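Local structure of uronate isomerase (Caulobacter crescentus, 2Q01) at residues A201-E206 and K229-A234; M291-A296 and L346-N351; Q76-D81 and A104-L109. The protein catalyses the isomerisation of D-glucuronate to D-fructuronate and of galacturonate to tagaturonate in pentose and glucuronate interconversion. All blocks are in the same frame, centred on the assembly; numbering follows the deposited sequence. Where two conformers were deposited one is given.

Contact 1 (A201-E206 and K229-A234); sequences AVIDFE and KSYLEA
A chi1 of 165° sets the Tyr231 ring opposite the backbone N and carries its hydroxyl out to the backbone carbonyl of Val202. Ile203 has CG1 beside its own backbone N, a position that brings this methylene up to the same hydroxyl. The contact therefore gathers around one oxygen at the end of a long aromatic side chain, while the two backbones stay well apart, 9.6 Å between Val202 CA and Tyr231 CA. Tyr231 OH donates to Val202 O over a short 2.5 Å. The acceptor lies at the edge of the phenol ring, close to the ring plane. Seen from the carbonyl, the bond is bent: the C=O...OH angle is 138°, and the hydroxyl sits above the carbonyl plane. Ile203 CG1 packs 3.6 Å from Tyr231 OH, the isoleucine chain crossing the tyrosine at about a right angle. Val202 CG2 lies a looser 4.3 Å from Tyr231 OH, giving this buried polar pair an apolar flank. The hydroxyl also hydrogen-bonds His235 NE2, one helical turn further on, so two polar partners fix the far end of the ring. Beyond the tyrosine, the loop is shaped by an Asx turn, in which Asp204 OD2 accepts from Glu206 N at 3.0 Å; the N-H approaches from above the carboxylate plane. Arg288 of helix 281-302 forms salt bridges with both Asp204 and Glu206. Residues 201-206 follow strand 192-194, and their partner lies on helix 228-244, so the tyrosine ties the loop after one strand of the TIM-barrel fold to the helix that leads into strand 249-252. Helix 210-221 flanks the junction, Phe217 touching both Val202 and Ala234, while Phe271 of helix 264-276 meets the Tyr231 ring.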
loop_
_atom_site.group_PDB
_atom_site.type_symbol
_atom_site.label_atom_id
_atom_site.label_comp_id
_atom_site.label_asym_id
_atom_site.label_seq_id
_atom_site.Cartn_x
_atom_site.Cartn_y
_atom_site.Cartn_z
ATOM N N ALA B 201 18.169 -17.296 -19.085
ATOM C CA ALA B 201 17.936 -17.726 -20.462
ATOM C C ALA B 201 17.999 -19.248 -20.668
ATOM O O ALA B 201 17.401 -19.766 -21.613
ATOM C CB ALA B 201 18.884 -17.007 -21.410
ATOM N N VAL B 202 18.711 -19.956 -19.788
ATOM C CA VAL B 202 18.807 -21.421 -19.878
ATOM C C VAL B 202 17.931 -22.107 -18.829
ATOM O O VAL B 202 18.032 -23.316 -18.603
ATOM C CB VAL B 202 20.280 -21.942 -19.810
ATOM C CG1 VAL B 202 21.092 -21.413 -20.975
ATOM C CG2 VAL B 202 20.948 -21.574 -18.499
ATOM N N ILE B 203 17.066 -21.321 -18.197
ATOM C CA ILE B 203 16.147 -21.821 -17.172
ATOM C C ILE B 203 14.693 -21.605 -17.600
ATOM O O ILE B 203 13.849 -22.482 -17.407
ATOM C CB ILE B 203 16.441 -21.195 -15.778
ATOM C CG1 ILE B 203 17.817 -21.665 -15.281
ATOM C CG2 ILE B 203 15.322 -21.522 -14.772
ATOM C CD1 ILE B 203 18.127 -21.377 -13.823
ATOM N N ASP B 204 14.412 -20.447 -18.200
ATOM C CA ASP B 204 13.074 -20.158 -18.709
ATOM C C ASP B 204 12.905 -20.739 -20.104
ATOM O O ASP B 204 13.504 -20.249 -21.063
ATOM C CB ASP B 204 12.806 -18.650 -18.720
ATOM C CG ASP B 204 11.324 -18.309 -18.855
ATOM O OD1 ASP B 204 10.988 -17.104 -18.824
ATOM O OD2 ASP B 204 10.491 -19.231 -18.989
ATOM N N PHE B 205 12.087 -21.787 -20.208
ATOM C CA PHE B 205 11.748 -22.395 -21.499
ATOM C C PHE B 205 10.728 -21.564 -22.303
ATOM O O PHE B 205 10.567 -21.772 -23.509
ATOM C CB PHE B 205 11.244 -23.830 -21.309
ATOM C CG PHE B 205 12.342 -24.854 -21.154
ATOM C CD1 PHE B 205 12.784 -25.233 -19.894
ATOM C CD2 PHE B 205 12.914 -25.455 -22.268
ATOM C CE1 PHE B 205 13.790 -26.191 -19.739
ATOM C CE2 PHE B 205 13.925 -26.409 -22.125
ATOM C CZ PHE B 205 14.357 -26.782 -20.853
ATOM N N GLU B 206 10.048 -20.630 -21.639
ATOM C CA GLU B 206 9.130 -19.703 -22.308
ATOM C C GLU B 206 9.848 -18.478 -22.884
ATOM O O GLU B 206 9.229 -17.655 -23.564
ATOM C CB GLU B 206 8.011 -19.257 -21.361
ATOM C CG GLU B 206 6.914 -20.295 -21.151
ATOM C CD GLU B 206 5.895 -19.865 -20.112
ATOM O OE1 GLU B 206 6.277 -19.684 -18.930
ATOM O OE2 GLU B 206 4.708 -19.717 -20.479
ATOM N N LYS B 229 21.616 -34.431 -15.397
ATOM C CA LYS B 229 22.755 -34.401 -14.486
ATOM C C LYS B 229 23.942 -33.614 -15.037
ATOM O O LYS B 229 24.714 -33.031 -14.268
ATOM C CB LYS B 229 23.168 -35.821 -14.077
ATOM C CG LYS B 229 22.455 -36.315 -12.810
ATOM C CD LYS B 229 22.493 -37.835 -12.672
ATOM C CE LYS B 229 21.365 -38.506 -13.459
ATOM N NZ LYS B 229 21.459 -39.990 -13.424
ATOM N N SER B 230 24.069 -33.583 -16.362
ATOM C CA SER B 230 25.138 -32.816 -16.998
ATOM C C SER B 230 24.724 -31.386 -17.370
ATOM O O SER B 230 25.567 -30.575 -17.752
ATOM C CB SER B 230 25.715 -33.568 -18.202
ATOM O OG SER B 230 24.716 -33.876 -19.150
ATOM N N TYR B 231 23.429 -31.092 -17.267
ATOM C CA TYR B 231 22.927 -29.720 -17.346
ATOM C C TYR B 231 23.272 -29.036 -16.027
ATOM O O TYR B 231 23.675 -27.868 -15.995
ATOM C CB TYR B 231 21.415 -29.722 -17.592
ATOM C CG TYR B 231 20.704 -28.404 -17.355
ATOM C CD1 TYR B 231 20.657 -27.422 -18.351
ATOM C CD2 TYR B 231 20.045 -28.152 -16.149
ATOM C CE1 TYR B 231 19.994 -26.222 -18.141
ATOM C CE2 TYR B 231 19.386 -26.950 -15.927
ATOM C CZ TYR B 231 19.360 -25.994 -16.927
ATOM O OH TYR B 231 18.705 -24.809 -16.709
ATOM N N LEU B 232 23.117 -29.789 -14.943
ATOM C CA LEU B 232 23.494 -29.339 -13.614
ATOM C C LEU B 232 25.005 -29.192 -13.460
ATOM O O LEU B 232 25.467 -28.244 -12.819
ATOM C CB LEU B 232 22.932 -30.281 -12.549
ATOM C CG LEU B 232 21.419 -30.269 -12.335
ATOM C CD1 LEU B 232 21.069 -31.109 -11.126
ATOM C CD2 LEU B 232 20.901 -28.845 -12.173
ATOM N N GLU B 233 25.766 -30.116 -14.051
ATOM C CA GLU B 233 27.228 -29.996 -14.103
ATOM C C GLU B 233 27.690 -28.784 -14.898
ATOM O O GLU B 233 28.684 -28.157 -14.546
ATOM C CB GLU B 233 27.887 -31.254 -14.670
ATOM C CG GLU B 233 28.556 -32.126 -13.614
ATOM C CD GLU B 233 29.631 -31.387 -12.826
ATOM O OE1 GLU B 233 30.528 -30.786 -13.457
ATOM O OE2 GLU B 233 29.579 -31.413 -11.576
ATOM N N ALA B 234 26.959 -28.465 -15.962
ATOM C CA ALA B 234 27.241 -27.295 -16.781
ATOM C C ALA B 234 27.012 -25.992 -16.020
ATOM O O ALA B 234 27.708 -25.012 -16.259
ATOM C CB ALA B 234 26.405 -27.327 -18.040
#

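Contact 2 (M291-A296 and L346-N351); sequences MLTEMA and LTRLGN
Arg348 is the first residue of 346-351 to meet the facing helix, and it does so with the aliphatic part of its chain. CG is anti to the backbone N (chi1 -172°), and the chain runs extended from CG to NE, crossing the Thr293 side chain at about a right angle. Arg348 CD rests 4.1 Å from Thr293 CG2. The polar ends turn to other partners: the guanidinium pairs with Asp261 in a salt bridge through NH1, and Thr293 OG1 bonds to Ala260 O. Leu349 comes next and makes the apolar half of the contact, its CD1 methyl lying 4.1 Å from Ala296 CB where the backbones come closest. Gly350 N then bonds back to Leu346 O at 2.9 Å, and Asn351 ND2 reaches Asn317 OD1 of the second subunit. Helix 281-302 is the second of two helices between the neighbouring parallel strands 249-252 and 305-308, and leads into the latter. The contact thus joins the helix before strand 305-308 to the one before strand 357-359 in the TIM-barrel fold, with Leu292 and Met295 packed on His252 of strand 249-252.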
loop_
_atom_site.group_PDB
_atom_site.type_symbol
_atom_site.label_atom_id
_atom_site.label_comp_id
_atom_site.label_asym_id
_atom_site.label_seq_id
_atom_site.Cartn_x
_atom_site.Cartn_y
_atom_site.Cartn_z
ATOM N N MET B 291 14.510 -24.853 -10.230
ATOM C CA MET B 291 15.850 -24.312 -10.442
ATOM C C MET B 291 16.278 -23.261 -9.420
ATOM O O MET B 291 17.467 -23.114 -9.168
ATOM C CB MET B 291 16.005 -23.771 -11.863
ATOM C CG MET B 291 16.098 -24.855 -12.937
ATOM S SD MET B 291 17.275 -26.189 -12.587
ATOM C CE MET B 291 18.807 -25.291 -12.689
ATOM N N LEU B 292 15.322 -22.540 -8.833
ATOM C CA LEU B 292 15.629 -21.622 -7.734
ATOM C C LEU B 292 16.218 -22.385 -6.560
ATOM O O LEU B 292 17.224 -21.968 -5.989
ATOM C CB LEU B 292 14.394 -20.826 -7.290
ATOM C CG LEU B 292 14.121 -19.494 -8.002
ATOM C CD1 LEU B 292 13.077 -18.678 -7.246
ATOM C CD2 LEU B 292 15.398 -18.670 -8.193
ATOM N N THR B 293 15.602 -23.518 -6.229
ATOM C CA THR B 293 16.093 -24.423 -5.184
ATOM C C THR B 293 17.421 -25.075 -5.575
ATOM O O THR B 293 18.298 -25.268 -4.738
ATOM C CB THR B 293 15.045 -25.505 -4.875
ATOM O OG1 THR B 293 13.855 -24.872 -4.402
ATOM C CG2 THR B 293 15.528 -26.493 -3.808
ATOM N N GLU B 294 17.568 -25.384 -6.858
ATOM C CA GLU B 294 18.754 -26.060 -7.345
ATOM C C GLU B 294 19.971 -25.146 -7.281
ATOM O O GLU B 294 21.059 -25.597 -6.925
ATOM C CB GLU B 294 18.518 -26.596 -8.758
ATOM C CG GLU B 294 19.187 -27.940 -9.027
ATOM C CD GLU B 294 18.618 -29.094 -8.203
ATOM O OE1 GLU B 294 19.416 -29.916 -7.701
ATOM O OE2 GLU B 294 17.382 -29.190 -8.062
ATOM N N MET B 295 19.767 -23.857 -7.578
ATOM C CA MET B 295 20.833 -22.845 -7.497
ATOM C C MET B 295 21.255 -22.587 -6.055
ATOM O O MET B 295 22.405 -22.244 -5.797
ATOM C CB MET B 295 20.405 -21.518 -8.139
ATOM C CG MET B 295 20.181 -21.533 -9.650
ATOM S SD MET B 295 21.653 -21.630 -10.668
ATOM C CE MET B 295 21.611 -23.336 -11.184
ATOM N N ALA B 296 20.311 -22.739 -5.129
ATOM C CA ALA B 296 20.559 -22.556 -3.706
ATOM C C ALA B 296 21.338 -23.727 -3.132
ATOM O O ALA B 296 22.152 -23.547 -2.231
ATOM C CB ALA B 296 19.259 -22.397 -2.974
ATOM N N LEU B 346 12.471 -22.842 1.726
ATOM C CA LEU B 346 12.744 -22.475 3.114
ATOM C C LEU B 346 12.551 -23.640 4.082
ATOM O O LEU B 346 13.161 -23.675 5.151
ATOM C CB LEU B 346 11.893 -21.269 3.528
ATOM C CG LEU B 346 12.306 -19.919 2.929
ATOM C CD1 LEU B 346 11.205 -18.896 3.102
ATOM C CD2 LEU B 346 13.599 -19.409 3.528
ATOM N N THR B 347 11.694 -24.585 3.706
ATOM C CA THR B 347 11.501 -25.810 4.472
ATOM C C THR B 347 12.752 -26.676 4.355
ATOM O O THR B 347 13.184 -27.295 5.331
ATOM C CB THR B 347 10.248 -26.575 3.998
ATOM O OG1 THR B 347 9.113 -25.708 4.088
ATOM C CG2 THR B 347 9.988 -27.820 4.846
ATOM N N ARG B 348 13.346 -26.687 3.167
ATOM C CA ARG B 348 14.554 -27.463 2.932
ATOM C C ARG B 348 15.782 -26.780 3.524
ATOM O O ARG B 348 16.539 -27.398 4.271
ATOM C CB ARG B 348 14.746 -27.714 1.436
ATOM C CG ARG B 348 15.875 -28.682 1.122
ATOM C CD ARG B 348 16.297 -28.617 -0.343
ATOM N NE ARG B 348 17.382 -29.559 -0.626
ATOM C CZ ARG B 348 17.214 -30.849 -0.921
ATOM N NH1 ARG B 348 15.999 -31.383 -0.984
ATOM N NH2 ARG B 348 18.270 -31.611 -1.160
ATOM N N LEU B 349 15.956 -25.497 3.205
ATOM C CA LEU B 349 17.218 -24.798 3.441
ATOM C C LEU B 349 17.144 -23.477 4.215
ATOM O O LEU B 349 18.126 -22.740 4.257
ATOM C CB LEU B 349 17.916 -24.545 2.104
ATOM C CG LEU B 349 18.331 -25.749 1.256
ATOM C CD1 LEU B 349 18.791 -25.309 -0.114
ATOM C CD2 LEU B 349 19.407 -26.572 1.954
ATOM N N GLY B 350 16.009 -23.185 4.840
ATOM C CA GLY B 350 15.804 -21.883 5.481
ATOM C C GLY B 350 16.632 -21.603 6.719
ATOM O O GLY B 350 16.869 -20.448 7.052
ATOM N N ASN B 351 17.071 -22.662 7.395
ATOM C CA ASN B 351 17.845 -22.541 8.628
ATOM C C ASN B 351 19.316 -22.914 8.440
ATOM O O ASN B 351 20.036 -23.131 9.414
ATOM C CB ASN B 351 17.215 -23.393 9.737
ATOM C CG ASN B 351 15.709 -23.180 9.865
ATOM O OD1 ASN B 351 14.925 -24.130 9.802
ATOM N ND2 ASN B 351 15.301 -21.931 10.048
#

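Contact 3 (Q76-D81 and A104-L109); sequences QGVSLD and ASHFYL
Gln76 lies against Leu109 with the first half of its side chain and sends its amide on to another subunit. Its CB stands 4.0 Å from Leu109 CD2. CG comes closer, 3.7 Å from the same CD2, and the two chains pass at an oblique angle. A bend at chi2 (-84°) then carries the amide off this apolar patch. At the tip, Gln76 NE2 hydrogen-bonds Asn411 OD1 and Tyr410 O, both of the third subunit. Asn411 belongs to the potassium site, and the Gln76 side chain is about 5 Å from a bound potassium ion. The glutamine may thus help position a ligand residue as a second-shell group.

Two residues on, Val78 adds the other half of the contact. Its CG2 methyl sits over one face of the His106 imidazole, 4.3 Å from the ring centroid and 18° off the ring normal, a CH-pi contact displaced toward CE1, which it approaches to 4.1 Å. The two side chains run past each other in opposite directions. A bond from His106 ND1 to Val102 O, one turn back, fixes the rotation of the imidazole beneath the methyl. Leu109 N in turn bonds to His106 O at 3.2 Å in a 3-10 turn, which places histidine and leucine together facing the loop.

The loop leaves helix 67-74, and the partner segment takes in the last residues of helix 96-105 and the 3-10 turn that follows. Leu73 of helix 67-74 packs on both Val78 and His106, Met72 touches Leu109, and Phe107 packs on Leu119 and Asn120 of helix 114-126.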
loop_
_atom_site.group_PDB
_atom_site.type_symbol
_atom_site.label_atom_id
_atom_site.label_comp_id
_atom_site.label_asym_id
_atom_site.label_seq_id
_atom_site.Cartn_x
_atom_site.Cartn_y
_atom_site.Cartn_z
ATOM N N GLN B 76 4.431 10.030 -24.636
ATOM C CA GLN B 76 3.852 11.328 -24.956
ATOM C C GLN B 76 3.754 11.593 -26.461
ATOM O O GLN B 76 3.444 12.710 -26.883
ATOM C CB GLN B 76 4.621 12.435 -24.233
ATOM C CG GLN B 76 4.297 12.529 -22.744
ATOM C CD GLN B 76 3.051 13.359 -22.460
ATOM O OE1 GLN B 76 2.806 14.384 -23.102
ATOM N NE2 GLN B 76 2.264 12.924 -21.489
ATOM N N GLY B 77 4.010 10.561 -27.263
ATOM C CA GLY B 77 3.820 10.639 -28.712
ATOM C C GLY B 77 5.086 10.644 -29.551
ATOM O O GLY B 77 5.018 10.756 -30.779
ATOM N N VAL B 78 6.238 10.524 -28.898
ATOM C CA VAL B 78 7.524 10.535 -29.593
ATOM C C VAL B 78 7.859 9.122 -30.084
ATOM O O VAL B 78 7.685 8.155 -29.344
ATOM C CB VAL B 78 8.662 11.085 -28.679
ATOM C CG1 VAL B 78 9.973 11.215 -29.440
ATOM C CG2 VAL B 78 8.275 12.430 -28.080
ATOM N N SER B 79 8.302 9.005 -31.335
ATOM C CA SER B 79 8.751 7.725 -31.875
ATOM C C SER B 79 10.174 7.428 -31.412
ATOM O O SER B 79 10.950 8.346 -31.151
ATOM C CB SER B 79 8.667 7.715 -33.404
ATOM O OG SER B 79 9.513 8.695 -33.981
ATOM N N LEU B 80 10.508 6.143 -31.308
ATOM C CA LEU B 80 11.836 5.715 -30.868
ATOM C C LEU B 80 12.907 5.919 -31.941
ATOM O O LEU B 80 14.102 5.976 -31.629
ATOM C CB LEU B 80 11.830 4.251 -30.414
ATOM C CG LEU B 80 10.940 3.832 -29.243
ATOM C CD1 LEU B 80 9.686 3.188 -29.777
ATOM C CD2 LEU B 80 11.667 2.873 -28.327
ATOM N N ASP B 81 12.470 6.011 -33.198
ATOM C CA ASP B 81 13.356 6.311 -34.324
ATOM C C ASP B 81 13.859 7.748 -34.237
ATOM O O ASP B 81 15.010 8.030 -34.586
ATOM C CB ASP B 81 12.642 6.082 -35.662
ATOM C CG ASP B 81 12.247 4.629 -35.878
ATOM O OD1 ASP B 81 11.076 4.381 -36.229
ATOM O OD2 ASP B 81 13.104 3.734 -35.697
ATOM N N ALA B 104 15.607 17.344 -25.441
ATOM C CA ALA B 104 15.761 18.642 -24.796
ATOM C C ALA B 104 14.443 19.407 -24.770
ATOM O O ALA B 104 14.077 19.975 -23.733
ATOM C CB ALA B 104 16.816 19.447 -25.498
ATOM N N SER B 105 13.726 19.381 -25.898
ATOM C CA SER B 105 12.415 20.037 -26.037
ATOM C C SER B 105 11.311 19.362 -25.223
ATOM O O SER B 105 10.223 19.919 -25.062
ATOM C CB SER B 105 11.999 20.094 -27.505
ATOM O OG SER B 105 12.966 20.784 -28.276
ATOM N N HIS B 106 11.603 18.164 -24.722
ATOM C CA HIS B 106 10.665 17.391 -23.920
ATOM C C HIS B 106 11.211 17.072 -22.525
ATOM O O HIS B 106 10.656 16.233 -21.817
ATOM C CB HIS B 106 10.288 16.102 -24.651
ATOM C CG HIS B 106 9.392 16.321 -25.828
ATOM N ND1 HIS B 106 9.837 16.223 -27.129
ATOM C CD2 HIS B 106 8.078 16.637 -25.901
ATOM C CE1 HIS B 106 8.833 16.464 -27.954
ATOM N NE2 HIS B 106 7.755 16.720 -27.234
ATOM N N PHE B 107 12.285 17.754 -22.134
ATOM C CA PHE B 107 12.927 17.534 -20.834
ATOM C C PHE B 107 12.033 17.947 -19.657
ATOM O O PHE B 107 12.180 17.421 -18.557
ATOM C CB PHE B 107 14.297 18.231 -20.793
ATOM C CG PHE B 107 15.109 17.933 -19.558
ATOM C CD1 PHE B 107 15.308 16.620 -19.130
ATOM C CD2 PHE B 107 15.688 18.971 -18.826
ATOM C CE1 PHE B 107 16.056 16.345 -17.984
ATOM C CE2 PHE B 107 16.443 18.707 -17.685
ATOM C CZ PHE B 107 16.629 17.389 -17.264
ATOM N N TYR B 108 11.090 18.860 -19.911
ATOM C CA TYR B 108 10.079 19.289 -18.926
ATOM C C TYR B 108 9.196 18.143 -18.395
ATOM O O TYR B 108 8.651 18.225 -17.297
ATOM C CB TYR B 108 9.199 20.406 -19.516
ATOM C CG TYR B 108 8.227 19.947 -20.587
ATOM C CD1 TYR B 108 8.642 19.782 -21.907
ATOM C CD2 TYR B 108 6.891 19.678 -20.281
ATOM C CE1 TYR B 108 7.762 19.359 -22.889
ATOM C CE2 TYR B 108 6.000 19.255 -21.262
ATOM C CZ TYR B 108 6.447 19.093 -22.563
ATOM O OH TYR B 108 5.589 18.674 -23.551
ATOM N N LEU B 109 9.070 17.079 -19.182
ATOM C CA LEU B 109 8.253 15.934 -18.795
ATOM C C LEU B 109 8.741 15.312 -17.488
ATOM O O LEU B 109 7.954 14.771 -16.713
ATOM C CB LEU B 109 8.244 14.882 -19.905
ATOM C CG LEU B 109 7.016 14.869 -20.817
ATOM C CD1 LEU B 109 6.362 16.243 -20.857
ATOM C CD2 LEU B 109 7.391 14.408 -22.217
#

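In the fold
Contacts 1 and 2 are neighbours, their centres about 17 Å apart, and helix 281-302 connects them. Met291 CB packs 3.7 Å from Ile203 CG2, while Met291 CE lies 3.7 Å from Tyr231 CE2, so one methionine touches both segments of contact 1. Leu232 CD2 meets Glu294 CG one turn further along. Contact 3 is remote, with its centre about 41 Å from that of contact 1 and about 45 Å from that of contact 2, on the opposite side of the chain's centre from contact 2. Contacts 2 and 3 adjoin different partner subunits. Potassium lies near contact 3, whereas the Leu349 side chain is about 13 Å from such an ion.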